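Local coordinates for protein B-agarase (PDB 4BQ2) that hydrolyses agarose chains as a family 50 exo-beta-agarase, probably releasing short sugar units from chain ends, at residues K501-S515 with F552-T564. Numbering follows the deposited sequence.
Sequences KAQYGIPIHTLGRPS and FDLGVDVKALPVT
Lys501, extended beyond CG, reaches across to the 3-10 segment 558-560 and Leu561, and its NZ donates to Lys559 O at 2.8 Å and, more weakly, to Leu561 O at 3.2 Å. The bond to Lys559 O comes in 29° out of the carbonyl plane. A water bridges the same ammonium group to Ala560 O, so one lysine collects carbonyls from the short 3-10 segment and the residue after it. On the way its CG passes CG2 of Val563 at 3.7 Å, the two side chains running in opposite directions. In the next helix, 505-511, Ile508 lays CG2 against the CB of Lys559, their side chains crossing at about a right angle. With chi1 -70° CG1 sits beside the backbone N and anti to the carbonyl carbon, which leaves CG2 anti to the N and facing Lys559. A second water bridges the backbones, donating to Ile508 O and accepting from Lys559 N. Val558 points at the helix, its CG2 lying 3.9 Å from Leu511 CB. The contact lies in a strand-free run of helices and loops between strands 483-488 and 598-599, within the part of the chain related to the beta-galactosidase family: the loop between helices 549-552 and 565-593 runs past helix 505-511, and Tyr571 of the longer helix touches both Ile508 and Val558. Leu511 CD2 meets the Phe552 ring obliquely at CZ, and Leu528 touches both side chains. From Leu511 onward the backbones take over. Val556 N bonds almost straight to Leu511 O, which also accepts from Arg521. Gly555, closing a type I turn, has positive phi and brings its CA close to the carbonyls of residues 511-513. Ser515 N donates to Asp553 O at 3.0 Å, while the Asp553 carboxylate is held by Ser525 and Lys529 of helix 519-532.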
loop_
_atom_site.group_PDB
_atom_site.type_symbol
_atom_site.label_atom_id
_atom_site.label_comp_id
_atom_site.label_asym_id
_atom_site.label_seq_id
_atom_site.Cartn_x
_atom_site.Cartn_y
_atom_site.Cartn_z
ATOM N N LYS A 501 3.660 23.500 3.773
ATOM C CA LYS A 501 4.074 23.593 2.379
ATOM C C LYS A 501 3.918 22.310 1.581
ATOM O O LYS A 501 3.650 22.377 0.359
ATOM C CB LYS A 501 5.501 24.110 2.256
ATOM C CG LYS A 501 5.610 25.590 2.632
ATOM C CD LYS A 501 7.013 26.090 2.396
ATOM C CE LYS A 501 7.198 27.487 2.952
ATOM N NZ LYS A 501 8.515 28.003 2.523
ATOM N N ALA A 502 4.072 21.158 2.244
ATOM C CA ALA A 502 3.856 19.868 1.559
ATOM C C ALA A 502 2.365 19.722 1.298
ATOM O O ALA A 502 1.943 19.376 0.210
ATOM C CB ALA A 502 4.369 18.707 2.401
ATOM N N GLN A 503 1.576 19.993 2.318
ATOM C CA GLN A 503 0.117 19.891 2.211
ATOM C C GLN A 503 -0.451 20.741 1.055
ATOM O O GLN A 503 -1.354 20.294 0.300
ATOM C CB GLN A 503 -0.554 20.239 3.544
ATOM C CG GLN A 503 -2.073 20.350 3.384
ATOM C CD GLN A 503 -2.886 19.743 4.514
ATOM O OE1 GLN A 503 -3.799 20.394 5.027
ATOM N NE2 GLN A 503 -2.617 18.470 4.859
ATOM N N TYR A 504 0.103 21.937 0.894
ATOM C CA TYR A 504 -0.358 22.874 -0.146
ATOM C C TYR A 504 0.565 22.879 -1.354
ATOM O O TYR A 504 0.727 23.894 -2.052
ATOM C CB TYR A 504 -0.570 24.290 0.450
ATOM C CG TYR A 504 -1.700 24.267 1.442
ATOM C CD1 TYR A 504 -3.008 23.974 1.027
ATOM C CD2 TYR A 504 -1.468 24.437 2.801
ATOM C CE1 TYR A 504 -4.053 23.892 1.946
ATOM C CE2 TYR A 504 -2.506 24.375 3.731
ATOM C CZ TYR A 504 -3.798 24.107 3.289
ATOM O OH TYR A 504 -4.827 24.017 4.172
ATOM N N GLY A 505 1.169 21.721 -1.617
ATOM C CA GLY A 505 2.135 21.626 -2.711
ATOM C C GLY A 505 1.567 21.936 -4.084
ATOM O O GLY A 505 2.263 22.509 -4.918
ATOM N N ILE A 506 0.312 21.546 -4.343
ATOM C CA ILE A 506 -0.303 21.842 -5.656
ATOM C C ILE A 506 -0.511 23.355 -5.853
ATOM O O ILE A 506 -0.117 23.891 -6.880
ATOM C CB ILE A 506 -1.584 21.003 -5.931
ATOM C CG1 ILE A 506 -1.211 19.512 -6.061
ATOM C CG2 ILE A 506 -2.255 21.446 -7.230
ATOM C CD1 ILE A 506 -2.422 18.596 -6.131
ATOM N N PRO A 507 -1.130 24.053 -4.859
ATOM C CA PRO A 507 -1.187 25.516 -4.982
ATOM C C PRO A 507 0.186 26.173 -5.106
ATOM O O PRO A 507 0.370 27.014 -5.969
ATOM C CB PRO A 507 -1.877 25.943 -3.691
ATOM C CG PRO A 507 -2.841 24.834 -3.455
ATOM C CD PRO A 507 -2.053 23.574 -3.806
ATOM N N ILE A 508 1.145 25.755 -4.289
ATOM C CA ILE A 508 2.456 26.394 -4.291
ATOM C C ILE A 508 3.124 26.209 -5.648
ATOM O O ILE A 508 3.532 27.183 -6.285
ATOM C CB ILE A 508 3.307 25.863 -3.114
ATOM C CG1 ILE A 508 2.731 26.400 -1.799
ATOM C CG2 ILE A 508 4.802 26.134 -3.287
ATOM C CD1 ILE A 508 3.419 25.870 -0.558
ATOM N N HIS A 509 3.223 24.962 -6.113
ATOM C CA HIS A 509 3.846 24.697 -7.415
ATOM C C HIS A 509 3.125 25.386 -8.587
ATOM O O HIS A 509 3.763 25.903 -9.512
ATOM C CB HIS A 509 3.922 23.187 -7.673
ATOM C CG HIS A 509 4.742 22.813 -8.882
ATOM N ND1 HIS A 509 4.246 22.869 -10.170
ATOM C CD2 HIS A 509 6.014 22.346 -8.986
ATOM C CE1 HIS A 509 5.185 22.485 -11.018
ATOM N NE2 HIS A 509 6.266 22.161 -10.325
ATOM N N THR A 510 1.794 25.373 -8.567
ATOM C CA THR A 510 1.048 25.948 -9.682
ATOM C C THR A 510 1.125 27.474 -9.702
ATOM O O THR A 510 1.226 28.082 -10.787
ATOM C CB THR A 510 -0.407 25.479 -9.661
ATOM O OG1 THR A 510 -0.409 24.047 -9.556
ATOM C CG2 THR A 510 -1.125 25.898 -10.953
ATOM N N LEU A 511 1.082 28.079 -8.516
ATOM C CA LEU A 511 1.205 29.541 -8.404
ATOM C C LEU A 511 2.562 29.990 -8.936
ATOM O O LEU A 511 2.688 31.095 -9.465
ATOM C CB LEU A 511 1.009 30.014 -6.966
ATOM C CG LEU A 511 -0.454 30.074 -6.526
ATOM C CD1 LEU A 511 -0.540 30.331 -5.029
ATOM C CD2 LEU A 511 -1.235 31.119 -7.320
ATOM N N GLY A 512 3.558 29.112 -8.810
ATOM C CA GLY A 512 4.898 29.335 -9.355
ATOM C C GLY A 512 4.965 29.375 -10.872
ATOM O O GLY A 512 5.942 29.875 -11.435
ATOM N N ARG A 513 3.920 28.889 -11.543
ATOM C CA ARG A 513 3.891 28.817 -13.007
ATOM C C ARG A 513 3.100 29.973 -13.650
ATOM O O ARG A 513 2.191 30.542 -13.033
ATOM C CB ARG A 513 3.284 27.466 -13.473
ATOM C CG ARG A 513 4.022 26.237 -12.971
ATOM C CD ARG A 513 3.221 24.951 -13.233
ATOM N NE ARG A 513 3.095 24.590 -14.660
ATOM C CZ ARG A 513 2.362 23.570 -15.116
ATOM N NH1 ARG A 513 1.684 22.796 -14.263
ATOM N NH2 ARG A 513 2.322 23.293 -16.429
ATOM N N PRO A 514 3.447 30.322 -14.903
ATOM C CA PRO A 514 2.663 31.257 -15.722
ATOM C C PRO A 514 1.242 30.743 -16.015
ATOM O O PRO A 514 1.043 29.530 -16.172
ATOM C CB PRO A 514 3.461 31.326 -17.028
ATOM C CG PRO A 514 4.266 30.070 -17.064
ATOM C CD PRO A 514 4.604 29.781 -15.638
ATOM N N SER A 515 0.277 31.661 -16.109
ATOM C CA SER A 515 -1.092 31.293 -16.480
ATOM C C SER A 515 -1.233 30.799 -17.920
ATOM O O SER A 515 -2.042 29.903 -18.196
ATOM C CB SER A 515 -2.042 32.475 -16.263
ATOM O OG SER A 515 -2.076 32.863 -14.891
ATOM N N PHE A 552 1.964 39.066 -11.962
ATOM C CA PHE A 552 1.487 37.949 -11.160
ATOM C C PHE A 552 1.283 36.714 -12.060
ATOM O O PHE A 552 1.674 35.588 -11.696
ATOM C CB PHE A 552 0.171 38.306 -10.474
ATOM C CG PHE A 552 -0.471 37.136 -9.804
ATOM C CD1 PHE A 552 -0.072 36.755 -8.531
ATOM C CD2 PHE A 552 -1.427 36.381 -10.472
ATOM C CE1 PHE A 552 -0.648 35.663 -7.909
ATOM C CE2 PHE A 552 -2.005 35.276 -9.858
ATOM C CZ PHE A 552 -1.617 34.925 -8.572
ATOM N N ASP A 553 0.690 36.939 -13.232
ATOM C CA ASP A 553 0.391 35.853 -14.187
ATOM C C ASP A 553 1.580 35.282 -14.942
ATOM O O ASP A 553 1.405 34.408 -15.809
ATOM C CB ASP A 553 -0.719 36.258 -15.152
ATOM C CG ASP A 553 -2.099 36.246 -14.485
ATOM O OD1 ASP A 553 -2.294 35.510 -13.476
ATOM O OD2 ASP A 553 -2.989 36.980 -14.965
ATOM N N LEU A 554 2.784 35.758 -14.613
ATOM C CA LEU A 554 4.024 35.136 -15.107
ATOM C C LEU A 554 4.469 33.980 -14.225
ATOM O O LEU A 554 5.368 33.233 -14.591
ATOM C CB LEU A 554 5.181 36.150 -15.163
ATOM C CG LEU A 554 5.025 37.405 -16.016
ATOM C CD1 LEU A 554 6.165 38.364 -15.673
ATOM C CD2 LEU A 554 4.989 37.076 -17.501
ATOM N N GLY A 555 3.855 33.845 -13.052
ATOM C CA GLY A 555 4.313 32.883 -12.075
ATOM C C GLY A 555 5.016 33.588 -10.935
ATOM O O GLY A 555 5.836 34.473 -11.148
ATOM N N VAL A 556 4.687 33.183 -9.718
ATOM C CA VAL A 556 5.211 33.797 -8.498
ATOM C C VAL A 556 5.719 32.676 -7.599
ATOM O O VAL A 556 4.979 31.706 -7.333
ATOM C CB VAL A 556 4.092 34.532 -7.730
ATOM C CG1 VAL A 556 4.562 34.948 -6.331
ATOM C CG2 VAL A 556 3.566 35.707 -8.542
ATOM N N ASP A 557 6.964 32.829 -7.137
ATOM C CA ASP A 557 7.657 31.846 -6.291
ATOM C C ASP A 557 7.257 31.915 -4.778
ATOM O O ASP A 557 8.033 32.311 -3.882
ATOM C CB ASP A 557 9.166 31.970 -6.532
ATOM C CG ASP A 557 9.978 30.950 -5.766
ATOM O OD1 ASP A 557 9.463 29.861 -5.429
ATOM O OD2 ASP A 557 11.162 31.245 -5.505
ATOM N N VAL A 558 6.020 31.523 -4.511
ATOM C CA VAL A 558 5.481 31.496 -3.152
ATOM C C VAL A 558 6.201 30.468 -2.295
ATOM O O VAL A 558 6.148 30.521 -1.068
ATOM C CB VAL A 558 3.957 31.284 -3.165
ATOM C CG1 VAL A 558 3.264 32.547 -3.658
ATOM C CG2 VAL A 558 3.569 30.090 -4.032
ATOM N N LYS A 559 6.918 29.560 -2.954
ATOM C CA LYS A 559 7.616 28.466 -2.295
ATOM C C LYS A 559 8.637 28.971 -1.287
ATOM O O LYS A 559 8.855 28.342 -0.269
ATOM C CB LYS A 559 8.269 27.587 -3.355
ATOM C CG LYS A 559 9.231 26.526 -2.877
ATOM C CD LYS A 559 9.568 25.586 -4.034
ATOM C CE LYS A 559 9.705 26.294 -5.386
ATOM N NZ LYS A 559 10.936 27.129 -5.570
ATOM N N ALA A 560 9.250 30.124 -1.569
ATOM C CA ALA A 560 10.218 30.711 -0.636
ATOM C C ALA A 560 9.582 31.567 0.488
ATOM O O ALA A 560 10.276 31.965 1.420
ATOM C CB ALA A 560 11.282 31.494 -1.405
ATOM N N LEU A 561 8.276 31.835 0.419
ATOM C CA LEU A 561 7.591 32.639 1.449
ATOM C C LEU A 561 7.149 31.792 2.645
ATOM O O LEU A 561 6.677 30.661 2.469
ATOM C CB LEU A 561 6.355 33.352 0.873
ATOM C CG LEU A 561 6.512 34.173 -0.419
ATOM C CD1 LEU A 561 5.172 34.694 -0.946
ATOM C CD2 LEU A 561 7.496 35.317 -0.184
ATOM N N PRO A 562 7.262 32.348 3.870
ATOM C CA PRO A 562 6.762 31.605 5.036
ATOM C C PRO A 562 5.248 31.491 4.950
ATOM O O PRO A 562 4.589 32.393 4.412
ATOM C CB PRO A 562 7.184 32.470 6.229
ATOM C CG PRO A 562 7.402 33.847 5.684
ATOM C CD PRO A 562 7.734 33.708 4.215
ATOM N N VAL A 563 4.693 30.389 5.440
ATOM C CA VAL A 563 3.239 30.236 5.432
ATOM C C VAL A 563 2.613 31.140 6.501
ATOM O O VAL A 563 2.874 30.980 7.690
ATOM C CB VAL A 563 2.775 28.775 5.632
ATOM C CG1 VAL A 563 1.309 28.643 5.260
ATOM C CG2 VAL A 563 3.600 27.808 4.778
ATOM N N THR A 564 1.822 32.105 6.047
ATOM C CA THR A 564 1.119 33.053 6.921
ATOM C C THR A 564 -0.382 32.784 6.817
ATOM O O THR A 564 -0.804 31.948 6.006
ATOM C CB THR A 564 1.384 34.508 6.492
ATOM O OG1 THR A 564 0.953 34.680 5.132
ATOM C CG2 THR A 564 2.844 34.851 6.635
HETATM O O HOH W 1 9.808 30.270 3.943
HETATM O O HOH W 2 6.023 28.621 -5.820
#